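Stage II sporulation protein E (SpoIIE) (Moorella thermoacetica, PDB 3ZT9) probably dephosphorylates phosphoproteins as a manganese-dependent, PP2C-type phosphatase in stressosome signalling linked to control of a secondary messenger. Local coordinates at residues A[103-109]-A[144-150]. Sequence-based numbering, arbitrary orientation.
With MN (manganese (II) ion), chain C.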
loop_
_atom_site.group_PDB
_atom_site.type_symbol
_atom_site.label_atom_id
_atom_site.label_comp_id
_atom_site.label_asym_id
_atom_site.label_seq_id
_atom_site.Cartn_x
_atom_site.Cartn_y
_atom_site.Cartn_z
ATOM N N ASN A 103 -9.184 -4.263 2.025
ATOM C CA ASN A 103 -9.646 -2.879 1.854
ATOM C C ASN A 103 -8.550 -1.818 1.983
ATOM O O ASN A 103 -8.788 -0.738 2.452
ATOM C CB ASN A 103 -10.772 -2.556 2.812
ATOM C CG ASN A 103 -10.303 -2.494 4.245
ATOM O OD1 ASN A 103 -9.225 -2.999 4.571
ATOM N ND2 ASN A 103 -11.105 -1.873 5.110
ATOM N N ILE A 104 -7.353 -2.121 1.536
ATOM C CA ILE A 104 -6.368 -1.072 1.406
ATOM C C ILE A 104 -6.799 -0.180 0.191
ATOM O O ILE A 104 -7.391 -0.676 -0.771
ATOM C CB ILE A 104 -4.976 -1.675 1.129
ATOM C CG1 ILE A 104 -4.549 -2.621 2.263
ATOM C CG2 ILE A 104 -3.950 -0.556 0.900
ATOM C CD1 ILE A 104 -4.334 -1.968 3.641
ATOM N N HIS A 105 -6.532 1.108 0.245
ATOM C CA HIS A 105 -6.937 1.994 -0.849
ATOM C C HIS A 105 -5.751 2.445 -1.666
ATOM O O HIS A 105 -4.727 2.860 -1.107
ATOM C CB HIS A 105 -7.661 3.179 -0.224
ATOM C CG HIS A 105 -8.859 2.760 0.559
ATOM N ND1 HIS A 105 -9.943 2.139 -0.028
ATOM C CD2 HIS A 105 -9.134 2.831 1.882
ATOM C CE1 HIS A 105 -10.835 1.852 0.903
ATOM N NE2 HIS A 105 -10.369 2.260 2.071
ATOM N N VAL A 106 -5.894 2.374 -2.992
ATOM C CA VAL A 106 -4.848 2.870 -3.893
ATOM C C VAL A 106 -5.439 3.884 -4.816
ATOM O O VAL A 106 -6.535 3.675 -5.313
ATOM C CB VAL A 106 -4.317 1.716 -4.746
ATOM C CG1 VAL A 106 -3.286 2.234 -5.798
ATOM C CG2 VAL A 106 -3.658 0.650 -3.826
ATOM N N LYS A 107 -4.731 4.992 -5.058
ATOM C CA LYS A 107 -5.194 5.929 -6.105
ATOM C C LYS A 107 -3.970 6.319 -6.907
ATOM O O LYS A 107 -2.917 6.599 -6.336
ATOM C CB LYS A 107 -5.839 7.157 -5.487
ATOM C CG LYS A 107 -6.769 7.936 -6.484
ATOM C CD LYS A 107 -7.642 8.918 -5.744
ATOM C CE LYS A 107 -8.634 8.220 -4.836
ATOM N NZ LYS A 107 -9.776 7.621 -5.570
ATOM N N ILE A 108 -4.138 6.364 -8.218
ATOM C CA ILE A 108 -3.043 6.657 -9.113
ATOM C C ILE A 108 -3.454 7.858 -9.965
ATOM O O ILE A 108 -4.420 7.801 -10.717
ATOM C CB ILE A 108 -2.728 5.445 -9.973
ATOM C CG1 ILE A 108 -2.335 4.268 -9.064
ATOM C CG2 ILE A 108 -1.643 5.798 -11.013
ATOM C CD1 ILE A 108 -2.227 2.900 -9.767
ATOM N N LEU A 109 -2.747 8.965 -9.793
ATOM C CA LEU A 109 -3.075 10.195 -10.514
ATOM C C LEU A 109 -2.135 10.209 -11.697
ATOM O O LEU A 109 -0.945 10.418 -11.520
ATOM C CB LEU A 109 -2.818 11.438 -9.651
ATOM C CG LEU A 109 -3.823 11.765 -8.548
ATOM C CD1 LEU A 109 -4.069 10.560 -7.680
ATOM C CD2 LEU A 109 -3.328 12.982 -7.694
ATOM N N LEU A 144 1.413 10.136 -9.952
ATOM C CA LEU A 144 1.497 10.124 -8.493
ATOM C C LEU A 144 0.800 8.876 -8.011
ATOM O O LEU A 144 -0.208 8.461 -8.598
ATOM C CB LEU A 144 0.809 11.352 -7.941
ATOM C CG LEU A 144 1.111 12.656 -8.689
ATOM C CD1 LEU A 144 0.053 13.716 -8.502
ATOM C CD2 LEU A 144 2.412 13.134 -8.177
ATOM N N PHE A 145 1.326 8.259 -6.944
ATOM C CA PHE A 145 0.668 7.081 -6.383
ATOM C C PHE A 145 0.369 7.379 -4.920
ATOM O O PHE A 145 1.224 7.880 -4.195
ATOM C CB PHE A 145 1.609 5.870 -6.457
ATOM C CG PHE A 145 1.907 5.392 -7.870
ATOM C CD1 PHE A 145 2.766 6.095 -8.710
ATOM C CD2 PHE A 145 1.316 4.249 -8.357
ATOM C CE1 PHE A 145 3.005 5.653 -10.019
ATOM C CE2 PHE A 145 1.529 3.815 -9.650
ATOM C CZ PHE A 145 2.398 4.517 -10.483
ATOM N N LEU A 146 -0.840 7.074 -4.474
ATOM C CA LEU A 146 -1.192 7.216 -3.077
ATOM C C LEU A 146 -1.704 5.829 -2.624
ATOM O O LEU A 146 -2.516 5.213 -3.337
ATOM C CB LEU A 146 -2.352 8.224 -2.923
ATOM C CG LEU A 146 -3.038 8.202 -1.547
ATOM C CD1 LEU A 146 -2.166 8.768 -0.403
ATOM C CD2 LEU A 146 -4.325 8.982 -1.687
ATOM N N ILE A 147 -1.228 5.326 -1.485
ATOM C CA ILE A 147 -1.726 4.067 -0.957
ATOM C C ILE A 147 -1.999 4.320 0.527
ATOM O O ILE A 147 -1.165 4.892 1.212
ATOM C CB ILE A 147 -0.689 2.855 -1.090
ATOM C CG1 ILE A 147 -0.202 2.704 -2.562
ATOM C CG2 ILE A 147 -1.347 1.518 -0.545
ATOM C CD1 ILE A 147 0.864 1.613 -2.822
ATOM N N HIS A 148 -3.147 3.901 1.029
ATOM C CA HIS A 148 -3.348 4.008 2.469
ATOM C C HIS A 148 -4.238 2.917 3.038
ATOM O O HIS A 148 -5.122 2.400 2.375
ATOM C CB HIS A 148 -3.886 5.429 2.840
ATOM C CG HIS A 148 -5.205 5.782 2.232
ATOM N ND1 HIS A 148 -6.409 5.375 2.774
ATOM C CD2 HIS A 148 -5.515 6.516 1.131
ATOM C CE1 HIS A 148 -7.402 5.846 2.032
ATOM N NE2 HIS A 148 -6.885 6.526 1.024
ATOM N N SER A 149 -3.990 2.556 4.297
ATOM C CA SER A 149 -4.916 1.635 4.976
ATOM C C SER A 149 -6.219 2.335 5.295
ATOM O O SER A 149 -6.356 3.552 5.095
ATOM C CB SER A 149 -4.305 1.166 6.294
ATOM O OG SER A 149 -4.171 2.238 7.211
ATOM N N ASP A 150 -7.195 1.567 5.787
ATOM C CA ASP A 150 -8.510 2.128 6.098
ATOM C C ASP A 150 -8.473 2.979 7.375
ATOM O O ASP A 150 -9.514 3.439 7.843
ATOM C CB ASP A 150 -9.542 1.005 6.199
ATOM C CG ASP A 150 -9.273 0.045 7.349
ATOM O OD1 ASP A 150 -8.322 0.257 8.136
ATOM O OD2 ASP A 150 -10.032 -0.915 7.462
HETATM MN MN MN C . -7.349 -0.784 9.701
HETATM O O HOH W 1 -6.985 -1.251 5.739
HETATM O O HOH W 2 -9.093 -2.177 9.858
HETATM O O HOH W 3 -7.050 -1.988 11.557
HETATM O O HOH W 4 -5.449 0.299 9.903
#
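Two donors grip OD2 of Asp-150: ND2 of Asn-103 reaches it at 2.8 Å, on the anti side of the carboxylate and 27° out of its plane, and water 2 donates to it as well. The amide and carboxylate planes stand nearly perpendicular, 86° apart. The other oxygen, Asp-150 OD1, binds manganese at 2.1 Å; water 2 is also a ligand of that ion, and Asp-38 and Asp-185 complete the protein part of the site. Water 1 makes a second link, donating to OD1 of Asn-103 and accepting from the backbone N of Asp-150. With CG of Asn-103 placed between its backbone N and carbonyl carbon (chi1 69°), ND2 meets the carboxylate directly, while OD1 reaches Asp-150 by way of water 1. Replacing Asn-103 by an alanine removes the amide, and OD2 of Asp-150 would probably lose this donor, water 1 its acceptor, and the carboxylate some restraint on turning.

Beyond this end, strands 105-109 and 144-148 run antiparallel, with paired backbone bonds at His-105/His-148, Lys-107/Leu-146 and Leu-109/Leu-144. CB of His-105 sits over one face of the His-148 ring, 3.8 Å from its centroid, while ND1 of His-148 donates at 3.0 Å to O of Ser-149, fixing the ring's rotation. The opposite sheet face, with Val-106, Ile-108, Phe-145 and Ile-147, is apolar: CG2 of Ile-108 lies over the Phe-145 ring, and Ile-104, just before the strand, brings CG2 to CG2 of Ile-147 at 3.6 Å. Ile-104, Phe-145 and Ile-147 also pack on strand 82-90 of the second sheet, forming part of the core of the beta sandwich expected of a PP2C-type domain. Asn-103 is thus placed as a second-shell residue, and its bond to OD2 probably helps hold the Asp-150 carboxylate with OD1 on the manganese where the paired strands end.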